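Local coordinates for protein probable threonyl-tRNA synthetase 1 (Aeropyrum pernix, PDB 3A32) that catalyses the ATP-dependent attachment of threonine to tRNA(Thr) as the zinc-binding catalytic subunit, and probably lacks the ability to clear mischarged seryl-tRNA(Thr), at residues Thr8-Ala13 and Tyr152-Arg156; Ile167-Gly171 and Ile303-Tyr307; Leu192-Gly196 and Tyr324-Arg328; Lys216-Gly220 and Gly252-Tyr257. All coordinates share one frame; numbering follows the deposited sequence.

Interaction 1: residues Thr8-Ala13 and Tyr152-Arg156; sequences THIDYA and YGLLR. With SO4 (sulfate ion), chain B.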
loop_
_atom_site.group_PDB
_atom_site.type_symbol
_atom_site.label_atom_id
_atom_site.label_comp_id
_atom_site.label_asym_id
_atom_site.label_seq_id
_atom_site.Cartn_x
_atom_site.Cartn_y
_atom_site.Cartn_z
ATOM N N THR A 8 -6.170 -15.065 -23.326
ATOM C CA THR A 8 -4.955 -14.758 -22.572
ATOM C C THR A 8 -5.302 -13.937 -21.311
ATOM O O THR A 8 -6.458 -13.523 -21.134
ATOM C CB THR A 8 -3.961 -14.007 -23.477
ATOM O OG1 THR A 8 -4.495 -12.725 -23.772
ATOM C CG2 THR A 8 -3.753 -14.804 -24.823
ATOM N N HIS A 9 -4.313 -13.747 -20.416
ATOM C CA HIS A 9 -4.430 -12.850 -19.284
ATOM C C HIS A 9 -4.876 -11.434 -19.710
ATOM O O HIS A 9 -5.489 -10.731 -18.944
ATOM C CB HIS A 9 -3.093 -12.788 -18.526
ATOM C CG HIS A 9 -1.994 -12.030 -19.235
ATOM N ND1 HIS A 9 -1.195 -12.590 -20.212
ATOM C CD2 HIS A 9 -1.558 -10.758 -19.091
ATOM C CE1 HIS A 9 -0.311 -11.700 -20.632
ATOM N NE2 HIS A 9 -0.510 -10.579 -19.966
ATOM N N ILE A 10 -4.588 -11.013 -20.921
ATOM C CA ILE A 10 -5.085 -9.685 -21.418
ATOM C C ILE A 10 -6.616 -9.668 -21.472
ATOM O O ILE A 10 -7.239 -8.635 -21.199
ATOM C CB ILE A 10 -4.464 -9.318 -22.837
ATOM C CG1 ILE A 10 -2.994 -8.920 -22.706
ATOM C CG2 ILE A 10 -5.186 -8.147 -23.524
ATOM C CD1 ILE A 10 -2.155 -9.193 -24.029
ATOM N N ASP A 11 -7.196 -10.808 -21.835
ATOM C CA ASP A 11 -8.644 -11.023 -21.880
ATOM C C ASP A 11 -9.251 -11.155 -20.477
ATOM O O ASP A 11 -10.228 -10.492 -20.152
ATOM C CB ASP A 11 -8.944 -12.317 -22.676
ATOM C CG ASP A 11 -8.536 -12.196 -24.148
ATOM O OD1 ASP A 11 -8.882 -11.165 -24.760
ATOM O OD2 ASP A 11 -7.888 -13.107 -24.677
ATOM N N TYR A 12 -8.687 -12.042 -19.669
ATOM C CA TYR A 12 -9.100 -12.169 -18.270
ATOM C C TYR A 12 -8.949 -10.871 -17.494
ATOM O O TYR A 12 -9.887 -10.483 -16.802
ATOM C CB TYR A 12 -8.294 -13.270 -17.574
ATOM C CG TYR A 12 -8.587 -14.640 -18.102
ATOM C CD1 TYR A 12 -9.881 -15.187 -18.017
ATOM C CD2 TYR A 12 -7.605 -15.370 -18.732
ATOM C CE1 TYR A 12 -10.156 -16.431 -18.493
ATOM C CE2 TYR A 12 -7.879 -16.643 -19.263
ATOM C CZ TYR A 12 -9.149 -17.158 -19.111
ATOM O OH TYR A 12 -9.404 -18.405 -19.574
ATOM N N ALA A 13 -7.793 -10.194 -17.617
ATOM C CA ALA A 13 -7.587 -8.971 -16.840
ATOM C C ALA A 13 -8.671 -7.929 -17.175
ATOM O O ALA A 13 -9.079 -7.179 -16.312
ATOM C CB ALA A 13 -6.162 -8.385 -17.058
ATOM N N TYR A 152 4.582 -6.894 -23.865
ATOM C CA TYR A 152 3.537 -7.916 -23.967
ATOM C C TYR A 152 2.678 -7.954 -22.708
ATOM O O TYR A 152 3.140 -8.297 -21.625
ATOM C CB TYR A 152 4.097 -9.318 -24.324
ATOM C CG TYR A 152 2.967 -10.292 -24.515
ATOM C CD1 TYR A 152 2.074 -10.155 -25.590
ATOM C CD2 TYR A 152 2.714 -11.272 -23.581
ATOM C CE1 TYR A 152 0.968 -10.989 -25.738
ATOM C CE2 TYR A 152 1.618 -12.148 -23.734
ATOM C CZ TYR A 152 0.754 -11.987 -24.807
ATOM O OH TYR A 152 -0.307 -12.842 -24.947
ATOM N N GLY A 153 1.418 -7.588 -22.854
ATOM C CA GLY A 153 0.480 -7.673 -21.758
ATOM C C GLY A 153 1.007 -7.171 -20.411
ATOM O O GLY A 153 1.447 -6.038 -20.297
ATOM N N LEU A 154 0.927 -8.033 -19.393
ATOM C CA LEU A 154 1.416 -7.749 -18.048
ATOM C C LEU A 154 2.799 -8.373 -17.854
ATOM O O LEU A 154 3.456 -8.139 -16.823
ATOM C CB LEU A 154 0.429 -8.284 -16.970
ATOM C CG LEU A 154 -0.945 -7.600 -16.841
ATOM C CD1 LEU A 154 -1.846 -8.378 -15.863
ATOM C CD2 LEU A 154 -0.831 -6.127 -16.418
ATOM N N LEU A 155 3.263 -9.095 -18.866
ATOM C CA LEU A 155 4.490 -9.925 -18.719
ATOM C C LEU A 155 5.758 -9.128 -18.848
ATOM O O LEU A 155 6.705 -9.359 -18.108
ATOM C CB LEU A 155 4.477 -11.121 -19.681
ATOM C CG LEU A 155 3.218 -11.999 -19.546
ATOM C CD1 LEU A 155 3.423 -13.323 -20.281
ATOM C CD2 LEU A 155 2.840 -12.305 -18.117
ATOM N N ARG A 156 5.765 -8.191 -19.810
ATOM C CA ARG A 156 6.911 -7.336 -20.095
ATOM C C ARG A 156 6.383 -5.896 -20.298
ATOM O O ARG A 156 5.696 -5.593 -21.279
ATOM C CB ARG A 156 7.627 -7.895 -21.322
ATOM C CG ARG A 156 8.681 -7.024 -21.972
ATOM C CD ARG A 156 9.997 -6.970 -21.248
ATOM N NE ARG A 156 10.605 -8.289 -21.102
ATOM C CZ ARG A 156 11.650 -8.555 -20.309
ATOM N NH1 ARG A 156 12.235 -7.592 -19.609
ATOM N NH2 ARG A 156 12.097 -9.794 -20.185
HETATM S S SO4 B . -13.837 -18.936 -19.705
HETATM O O1 SO4 B . -14.915 -19.467 -18.851
HETATM O O2 SO4 B . -12.452 -19.339 -19.454
HETATM O O3 SO4 B . -14.172 -19.494 -20.998
HETATM O O4 SO4 B . -13.904 -17.476 -19.659
#

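Interaction 2: residues Ile167-Gly171 and Ile303-Tyr307; sequences IIVPG and IEEVY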
loop_
_atom_site.group_PDB
_atom_site.type_symbol
_atom_site.label_atom_id
_atom_site.label_comp_id
_atom_site.label_asym_id
_atom_site.label_seq_id
_atom_site.Cartn_x
_atom_site.Cartn_y
_atom_site.Cartn_z
ATOM N N ILE A 167 18.945 -8.885 1.832
ATOM C CA ILE A 167 19.391 -9.537 3.034
ATOM C C ILE A 167 20.901 -9.430 3.140
ATOM O O ILE A 167 21.638 -9.786 2.212
ATOM C CB ILE A 167 18.970 -11.024 3.046
ATOM C CG1 ILE A 167 17.490 -11.148 2.748
ATOM C CG2 ILE A 167 19.340 -11.735 4.409
ATOM C CD1 ILE A 167 16.952 -12.532 3.127
ATOM N N ILE A 168 21.363 -8.932 4.274
ATOM C CA ILE A 168 22.795 -8.919 4.597
ATOM C C ILE A 168 23.006 -9.934 5.722
ATOM O O ILE A 168 22.560 -9.717 6.852
ATOM C CB ILE A 168 23.231 -7.492 5.004
ATOM C CG1 ILE A 168 22.939 -6.558 3.832
ATOM C CG2 ILE A 168 24.702 -7.464 5.477
ATOM C CD1 ILE A 168 23.225 -5.092 4.046
ATOM N N VAL A 169 23.635 -11.061 5.390
ATOM C CA VAL A 169 23.653 -12.221 6.297
ATOM C C VAL A 169 25.089 -12.739 6.533
ATOM O O VAL A 169 25.803 -12.973 5.554
ATOM C CB VAL A 169 22.766 -13.402 5.781
ATOM C CG1 VAL A 169 22.987 -13.686 4.351
ATOM C CG2 VAL A 169 23.030 -14.605 6.574
ATOM N N PRO A 170 25.523 -12.881 7.820
ATOM C CA PRO A 170 26.878 -13.409 8.078
ATOM C C PRO A 170 26.990 -14.827 7.597
ATOM O O PRO A 170 25.973 -15.522 7.503
ATOM C CB PRO A 170 26.961 -13.409 9.611
ATOM C CG PRO A 170 26.003 -12.352 10.039
ATOM C CD PRO A 170 24.837 -12.554 9.086
ATOM N N GLY A 171 28.214 -15.266 7.335
ATOM C CA GLY A 171 28.502 -16.647 6.961
ATOM C C GLY A 171 27.836 -17.735 7.788
ATOM O O GLY A 171 27.382 -18.745 7.237
ATOM N N ILE A 303 32.721 -9.026 11.549
ATOM C CA ILE A 303 32.413 -10.151 10.672
ATOM C C ILE A 303 33.173 -10.008 9.345
ATOM O O ILE A 303 33.076 -8.995 8.674
ATOM C CB ILE A 303 30.872 -10.292 10.492
ATOM C CG1 ILE A 303 30.254 -10.777 11.809
ATOM C CG2 ILE A 303 30.507 -11.247 9.361
ATOM C CD1 ILE A 303 28.830 -10.465 11.932
ATOM N N GLU A 304 33.929 -11.042 8.990
ATOM C CA GLU A 304 34.740 -11.082 7.757
ATOM C C GLU A 304 33.971 -11.821 6.640
ATOM O O GLU A 304 34.074 -11.445 5.471
ATOM C CB GLU A 304 36.107 -11.771 8.016
ATOM C CG GLU A 304 37.303 -11.187 7.222
ATOM C CD GLU A 304 38.247 -10.291 8.082
ATOM O OE1 GLU A 304 39.111 -10.835 8.815
ATOM O OE2 GLU A 304 38.146 -9.046 8.025
ATOM N N GLU A 305 33.210 -12.857 7.014
ATOM C CA GLU A 305 32.364 -13.593 6.073
ATOM C C GLU A 305 30.905 -13.124 6.101
ATOM O O GLU A 305 30.189 -13.397 7.028
ATOM C CB GLU A 305 32.414 -15.101 6.315
ATOM C CG GLU A 305 32.123 -15.888 5.033
ATOM C CD GLU A 305 31.762 -17.358 5.275
ATOM O OE1 GLU A 305 32.025 -17.868 6.396
ATOM O OE2 GLU A 305 31.201 -17.995 4.330
ATOM N N VAL A 306 30.481 -12.409 5.075
ATOM C CA VAL A 306 29.120 -11.897 5.006
ATOM C C VAL A 306 28.656 -11.925 3.540
ATOM O O VAL A 306 29.465 -11.782 2.624
ATOM C CB VAL A 306 29.005 -10.466 5.624
ATOM C CG1 VAL A 306 29.763 -9.439 4.808
ATOM C CG2 VAL A 306 27.528 -10.019 5.786
ATOM N N TYR A 307 27.345 -12.085 3.332
ATOM C CA TYR A 307 26.763 -12.115 1.983
ATOM C C TYR A 307 25.646 -11.105 1.828
ATOM O O TYR A 307 24.915 -10.830 2.783
ATOM C CB TYR A 307 26.255 -13.544 1.638
ATOM C CG TYR A 307 27.389 -14.556 1.673
ATOM C CD1 TYR A 307 28.213 -14.752 0.556
ATOM C CD2 TYR A 307 27.692 -15.251 2.855
ATOM C CE1 TYR A 307 29.278 -15.629 0.610
ATOM C CE2 TYR A 307 28.745 -16.134 2.918
ATOM C CZ TYR A 307 29.540 -16.311 1.785
ATOM O OH TYR A 307 30.595 -17.189 1.844
#

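Interaction 3: residues Leu192-Gly196 and Tyr324-Arg328; sequences LFKLG and YLEHR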
loop_
_atom_site.group_PDB
_atom_site.type_symbol
_atom_site.label_atom_id
_atom_site.label_comp_id
_atom_site.label_asym_id
_atom_site.label_seq_id
_atom_site.Cartn_x
_atom_site.Cartn_y
_atom_site.Cartn_z
ATOM N N LEU A 192 -1.631 -18.064 -0.364
ATOM C CA LEU A 192 -2.222 -16.891 -1.001
ATOM C C LEU A 192 -2.790 -17.282 -2.336
ATOM O O LEU A 192 -3.926 -16.905 -2.688
ATOM C CB LEU A 192 -1.221 -15.734 -1.139
ATOM C CG LEU A 192 -1.728 -14.456 -1.792
ATOM C CD1 LEU A 192 -2.908 -13.848 -1.021
ATOM C CD2 LEU A 192 -0.587 -13.464 -1.898
ATOM N N PHE A 193 -2.023 -18.068 -3.075
ATOM C CA PHE A 193 -2.429 -18.422 -4.429
ATOM C C PHE A 193 -3.055 -19.818 -4.575
ATOM O O PHE A 193 -3.588 -20.140 -5.641
ATOM C CB PHE A 193 -1.297 -18.127 -5.435
ATOM C CG PHE A 193 -1.012 -16.631 -5.589
ATOM C CD1 PHE A 193 -1.931 -15.796 -6.239
ATOM C CD2 PHE A 193 0.117 -16.052 -5.033
ATOM C CE1 PHE A 193 -1.717 -14.380 -6.394
ATOM C CE2 PHE A 193 0.334 -14.660 -5.174
ATOM C CZ PHE A 193 -0.603 -13.818 -5.874
ATOM N N LYS A 194 -3.018 -20.643 -3.528
ATOM C CA LYS A 194 -3.515 -22.044 -3.644
ATOM C C LYS A 194 -2.845 -22.871 -4.735
ATOM O O LYS A 194 -3.509 -23.666 -5.438
ATOM C CB LYS A 194 -5.031 -22.041 -3.877
ATOM C CG LYS A 194 -5.793 -21.202 -2.845
ATOM C CD LYS A 194 -5.594 -21.812 -1.430
ATOM C CE LYS A 194 -6.189 -23.236 -1.400
ATOM N NZ LYS A 194 -6.261 -23.748 -0.011
ATOM N N LEU A 195 -1.533 -22.687 -4.901
ATOM C CA LEU A 195 -0.763 -23.446 -5.874
ATOM C C LEU A 195 0.100 -24.444 -5.120
ATOM O O LEU A 195 0.976 -24.054 -4.368
ATOM C CB LEU A 195 0.138 -22.521 -6.688
ATOM C CG LEU A 195 -0.502 -21.505 -7.656
ATOM C CD1 LEU A 195 0.533 -20.521 -8.158
ATOM C CD2 LEU A 195 -1.199 -22.182 -8.802
ATOM N N GLY A 196 -0.127 -25.720 -5.311
ATOM C CA GLY A 196 0.683 -26.756 -4.682
ATOM C C GLY A 196 2.156 -26.757 -5.056
ATOM O O GLY A 196 2.543 -26.691 -6.249
ATOM N N TYR A 324 -0.533 -16.321 -13.697
ATOM C CA TYR A 324 -1.598 -16.861 -12.848
ATOM C C TYR A 324 -2.975 -16.838 -13.557
ATOM O O TYR A 324 -3.703 -17.807 -13.559
ATOM C CB TYR A 324 -1.690 -16.135 -11.469
ATOM C CG TYR A 324 -2.763 -16.762 -10.627
ATOM C CD1 TYR A 324 -2.465 -17.797 -9.691
ATOM C CD2 TYR A 324 -4.095 -16.379 -10.793
ATOM C CE1 TYR A 324 -3.479 -18.405 -8.951
ATOM C CE2 TYR A 324 -5.113 -16.971 -10.058
ATOM C CZ TYR A 324 -4.805 -17.989 -9.141
ATOM O OH TYR A 324 -5.851 -18.580 -8.467
ATOM N N LEU A 325 -3.341 -15.711 -14.143
ATOM C CA LEU A 325 -4.659 -15.608 -14.780
ATOM C C LEU A 325 -4.805 -16.654 -15.904
ATOM O O LEU A 325 -5.881 -17.178 -16.090
ATOM C CB LEU A 325 -4.940 -14.177 -15.301
ATOM C CG LEU A 325 -5.155 -13.111 -14.224
ATOM C CD1 LEU A 325 -5.037 -11.684 -14.853
ATOM C CD2 LEU A 325 -6.525 -13.333 -13.511
ATOM N N GLU A 326 -3.730 -16.944 -16.626
ATOM C CA GLU A 326 -3.755 -17.995 -17.626
ATOM C C GLU A 326 -3.820 -19.397 -17.050
ATOM O O GLU A 326 -4.740 -20.140 -17.385
ATOM C CB GLU A 326 -2.649 -17.801 -18.671
ATOM C CG GLU A 326 -2.947 -16.550 -19.584
ATOM C CD GLU A 326 -1.743 -16.166 -20.475
ATOM O OE1 GLU A 326 -0.823 -16.989 -20.513
ATOM O OE2 GLU A 326 -1.700 -15.056 -21.104
ATOM N N HIS A 327 -2.917 -19.739 -16.124
ATOM C CA HIS A 327 -2.924 -21.055 -15.495
ATOM C C HIS A 327 -4.282 -21.372 -14.832
ATOM O O HIS A 327 -4.728 -22.518 -14.871
ATOM C CB HIS A 327 -1.769 -21.164 -14.488
ATOM C CG HIS A 327 -1.679 -22.486 -13.784
ATOM N ND1 HIS A 327 -1.341 -23.656 -14.431
ATOM C CD2 HIS A 327 -1.857 -22.814 -12.484
ATOM C CE1 HIS A 327 -1.345 -24.648 -13.565
ATOM N NE2 HIS A 327 -1.664 -24.164 -12.378
ATOM N N ARG A 328 -4.939 -20.354 -14.264
ATOM C CA ARG A 328 -6.222 -20.547 -13.553
ATOM C C ARG A 328 -7.444 -19.996 -14.261
ATOM O O ARG A 328 -8.492 -19.887 -13.672
ATOM C CB ARG A 328 -6.152 -19.992 -12.144
ATOM C CG ARG A 328 -5.340 -20.903 -11.222
ATOM C CD ARG A 328 -6.277 -21.791 -10.407
ATOM N NE ARG A 328 -5.571 -22.876 -9.711
ATOM C CZ ARG A 328 -5.019 -22.765 -8.505
ATOM N NH1 ARG A 328 -5.065 -21.581 -7.870
ATOM N NH2 ARG A 328 -4.373 -23.823 -7.945
#

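Interaction 4: residues Lys216-Gly220 and Gly252-Tyr257; sequences KEFMG and GEAAFY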
loop_
_atom_site.group_PDB
_atom_site.type_symbol
_atom_site.label_atom_id
_atom_site.label_comp_id
_atom_site.label_asym_id
_atom_site.label_seq_id
_atom_site.Cartn_x
_atom_site.Cartn_y
_atom_site.Cartn_z
ATOM N N LYS A 216 37.498 -12.631 -13.943
ATOM C CA LYS A 216 37.233 -12.063 -15.267
ATOM C C LYS A 216 35.706 -11.978 -15.589
ATOM O O LYS A 216 35.054 -10.979 -15.211
ATOM C CB LYS A 216 38.023 -12.814 -16.333
ATOM C CG LYS A 216 38.301 -11.973 -17.564
ATOM C CD LYS A 216 39.453 -12.588 -18.350
ATOM C CE LYS A 216 39.041 -13.021 -19.747
ATOM N NZ LYS A 216 38.170 -14.278 -19.854
ATOM N N GLU A 217 35.096 -12.970 -16.243
ATOM C CA GLU A 217 33.665 -12.759 -16.472
ATOM C C GLU A 217 32.799 -12.869 -15.218
ATOM O O GLU A 217 31.715 -12.263 -15.174
ATOM C CB GLU A 217 33.010 -13.366 -17.753
ATOM C CG GLU A 217 33.630 -14.509 -18.482
ATOM C CD GLU A 217 34.995 -14.179 -19.034
ATOM O OE1 GLU A 217 35.076 -13.531 -20.094
ATOM O OE2 GLU A 217 35.991 -14.589 -18.391
ATOM N N PHE A 218 33.333 -13.542 -14.190
ATOM C CA PHE A 218 32.755 -13.572 -12.834
ATOM C C PHE A 218 33.619 -12.793 -11.863
ATOM O O PHE A 218 34.745 -13.232 -11.516
ATOM C CB PHE A 218 32.539 -15.011 -12.362
ATOM C CG PHE A 218 31.646 -15.790 -13.261
ATOM C CD1 PHE A 218 30.264 -15.569 -13.256
ATOM C CD2 PHE A 218 32.172 -16.706 -14.153
ATOM C CE1 PHE A 218 29.441 -16.269 -14.102
ATOM C CE2 PHE A 218 31.347 -17.426 -15.010
ATOM C CZ PHE A 218 29.984 -17.210 -14.994
ATOM N N MET A 219 33.119 -11.644 -11.413
ATOM C CA MET A 219 33.893 -10.782 -10.525
ATOM C C MET A 219 33.983 -11.338 -9.088
ATOM O O MET A 219 33.173 -12.161 -8.658
ATOM C CB MET A 219 33.319 -9.359 -10.525
ATOM C CG MET A 219 31.933 -9.259 -9.808
ATOM S SD MET A 219 31.652 -7.584 -9.251
ATOM C CE MET A 219 32.905 -7.394 -7.967
ATOM N N GLY A 220 34.963 -10.871 -8.337
ATOM C CA GLY A 220 35.096 -11.289 -6.952
ATOM C C GLY A 220 36.147 -12.366 -6.781
ATOM O O GLY A 220 36.870 -12.745 -7.740
ATOM N N GLY A 252 28.447 -21.998 -15.090
ATOM C CA GLY A 252 28.708 -20.879 -15.969
ATOM C C GLY A 252 27.520 -19.986 -16.252
ATOM O O GLY A 252 27.635 -19.076 -17.075
ATOM N N GLU A 253 26.387 -20.210 -15.582
ATOM C CA GLU A 253 25.174 -19.412 -15.863
ATOM C C GLU A 253 24.910 -18.287 -14.891
ATOM O O GLU A 253 23.973 -17.511 -15.089
ATOM C CB GLU A 253 23.898 -20.260 -15.994
ATOM C CG GLU A 253 23.938 -21.382 -17.074
ATOM C CD GLU A 253 24.026 -20.926 -18.540
ATOM O OE1 GLU A 253 23.900 -19.719 -18.857
ATOM O OE2 GLU A 253 24.237 -21.813 -19.399
ATOM N N ALA A 254 25.706 -18.189 -13.836
ATOM C CA ALA A 254 25.499 -17.110 -12.842
ATOM C C ALA A 254 25.615 -15.723 -13.481
ATOM O O ALA A 254 26.214 -15.566 -14.538
ATOM C CB ALA A 254 26.492 -17.242 -11.692
ATOM N N ALA A 255 25.053 -14.716 -12.833
ATOM C CA ALA A 255 25.407 -13.310 -13.149
ATOM C C ALA A 255 26.906 -13.085 -12.912
ATOM O O ALA A 255 27.504 -13.768 -12.087
ATOM C CB ALA A 255 24.615 -12.353 -12.262
ATOM N N PHE A 256 27.480 -12.092 -13.576
ATOM C CA PHE A 256 28.855 -11.663 -13.304
ATOM C C PHE A 256 29.118 -11.322 -11.853
ATOM O O PHE A 256 30.269 -11.419 -11.425
ATOM C CB PHE A 256 29.340 -10.504 -14.238
ATOM C CG PHE A 256 28.777 -9.115 -13.898
ATOM C CD1 PHE A 256 29.451 -8.267 -13.016
ATOM C CD2 PHE A 256 27.584 -8.665 -14.495
ATOM C CE1 PHE A 256 28.955 -6.998 -12.694
ATOM C CE2 PHE A 256 27.044 -7.397 -14.199
ATOM C CZ PHE A 256 27.728 -6.549 -13.282
ATOM N N TYR A 257 28.091 -10.911 -11.104
ATOM C CA TYR A 257 28.257 -10.485 -9.687
ATOM C C TYR A 257 27.813 -11.490 -8.648
ATOM O O TYR A 257 27.804 -11.146 -7.460
ATOM C CB TYR A 257 27.521 -9.157 -9.374
ATOM C CG TYR A 257 26.084 -9.177 -9.845
ATOM C CD1 TYR A 257 25.040 -9.578 -9.011
ATOM C CD2 TYR A 257 25.778 -8.841 -11.171
ATOM C CE1 TYR A 257 23.708 -9.607 -9.495
ATOM C CE2 TYR A 257 24.476 -8.870 -11.658
ATOM C CZ TYR A 257 23.445 -9.233 -10.812
ATOM O OH TYR A 257 22.175 -9.251 -11.355
#

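Interaction 1: residues Thr8-Ala13 and Tyr152-Arg156
H9, in the first turn of helix 9-15, reaches into residues Y152-L155 of the loop that joins the antiparallel strands 134-143 and 159-170. The backbone N of L154 gives its hydrogen to H9 NE2 at 3.0 Å, almost straight (173°) and close to the imidazole plane. Since NE2 accepts, the ring proton probably sits on ND1, which is hydrogen-bonded to E326 of helix 317-327; bonds at both nitrogens fix the rotation of the ring. H9 CG stands between its backbone N and carbonyl carbon (chi1 72°), which swings the ring off the helix and onto the loop. There Y152 CE2 comes to the imidazole edge, 3.7 Å from H9 CE1, and L155 CD2 lies over one face. G153, with positive phi, passes close by, its CA 3.6 Å from H9 NE2; a CB there would collide with that nitrogen. The two strands and their connection form motif 2 of class II synthetases, so the N-terminal helix packs against the motif 2 loop. Inside the loop Y152 O takes the N-H of both L155 and R156, a classic beta bulge. I10 CD1 packs on Y152 CE1 at 4.0 Å. The helix start is held by a capping box: T8 N donates to D11 OD2 at 2.9 Å, while T8 OG1 accepts a weak bond from I10 N. Away from the loop, Y12 OH donates to sulfate O2 at 3.2 Å, an ion also bound by K7 and K396 and probably taken from the crystallisation liquor.

Interaction 2: residues Ile167-Gly171 and Ile303-Tyr307
V169 and Y307 form an antiparallel hydrogen-bonded pair where strand 159-170 ends and strand 306-316 begins. Both their backbone amides and both carbonyls are used: V169 N reaches Y307 O at 2.9 Å in the carbonyl plane, and Y307 N returns to V169 O at 2.8 Å. P170, opposite V306 in the next, non-hydrogen-bonded pair, has no N-H to offer. One residue on, G171 N donates to E305 O at 2.7 Å, from well above the carbonyl plane (46°). The E305 side chain, extended beyond CG, lays its carboxylate against the glycine, with E305 CD 3.7 Å from G171 CA. Y307 OH donates to E305 OE2 at 2.7 Å on the anti lone pair, holding that carboxylate in place. A phenylalanine in place of Y307 would probably leave the E305 carboxylate without this donor and free to turn away from G171. Apolar contacts line the face of P170 and V306, where V306 CG2 meets I168 CG2 at 3.8 Å and I303 CD1 meets P170 CG at 3.9 Å. V169 and Y307 pack on helix 174-191, whereas I303 and V306 rest on helix 293-301, so this corner of the central sheet lies between two helices.

Interaction 3: residues Leu192-Gly196 and Tyr324-Arg328
R328, just past helix 317-327, sends its guanidinium to two carbonyls of the turn that follows helix 174-191. Strand 306-316 and helix 317-327 make up motif 3 of the class II synthetase core, so the contact fastens the end of the motif 3 helix to a neighbouring helix end. From its base outward, R328 CB and CG run alongside the ring of Y324 one turn earlier, R328 CG lying 3.6 Å from Y324 CZ. A bend at chi2 then carries CD past the tyrosine hydroxyl, and beyond NE the guanidinium fans out. R328 NH1 donates to F193 O at 3.0 Å, nearly along the C=O axis, and also to Y324 OH. R328 NH2 donates to K194 O at 2.7 Å, very straight (171°), but from above that carbonyl's plane. All three acceptors lie near the guanidinium plane, which fixes the way the group is turned, and L195 CD2 covers one of its faces. A leucine in place of R328 would probably leave the F193 and K194 carbonyls without these donors and let the turn shift. The tyrosine is fixed as well, its hydroxyl bonding to the backbone O of R331. Y324 CG points anti to the backbone N (chi1 -178°), aiming the ring at the turn, where F193 CD1 sits over one face. The F193 and Y324 rings meet obliquely, planes at 48°. Strands 260-268 and 273-284 add M265 and W276 around L195. The same leucine also reaches the histidine before R328: L195 CD2 lies 3.8 Å from H327 CD2.

Interaction 4: residues Lys216-Gly220 and Gly252-Tyr257
F218 slides its ring edgewise into the bend G252-A255, pointing its hydrogens at three backbone oxygens. F218 CE1 comes to 3.3 Å from A254 O, F218 CD1 to 3.5 Å from A255 O, and F218 CZ to 3.7 Å from G252 O, all near the ring plane; these are polar edge contacts, not hydrogen bonds. A254 CB adds an apolar touch at F218 CE1. M219 N donates to F256 O at 2.9 Å, in the carbonyl plane. E217 O presses on F256 CB at 3.1 Å. M219 CG, set between its backbone N and carbonyl carbon (chi1 70°), is brought back over the other loop, 3.9 Å from Y257 CA and close to F256 CD1. Within that loop Y257 CD2 sits over the centre of the F256 ring, while A255 CB lies over one face of the Y257 ring. The Y257 side chain is about 5 Å from that of H310, a zinc ligand, so this surface loop pair borders the metal site. W225 of helix 222-243 meets F218 edge-to-face and gives a hydrogen bond to M219 O; Y257 packs on strand 273-284, and A254 shares a backbone hydrogen bond with M208, just past strand 202-207.

In the fold
From the N terminus, interaction 1 closes first, bringing helix 9-15 back to the motif 2 loop before any other contact opens. Strand 159-170 opens interaction 2, and the turn after helix 174-191 opens interaction 3. Interaction 4 opens and closes inside both, ending a short loop around helix 222-243 and strand 246-250. Interaction 2 closes at the start of strand 306-316 and interaction 3 at the end of the following helix 317-327, so these two cross. Interactions 1 and 3 touch where helix 9-15 meets helix 317-327, whereas interactions 2 and 4 lie on the same side of the chain's centre, their centres about 19 Å apart, without touching.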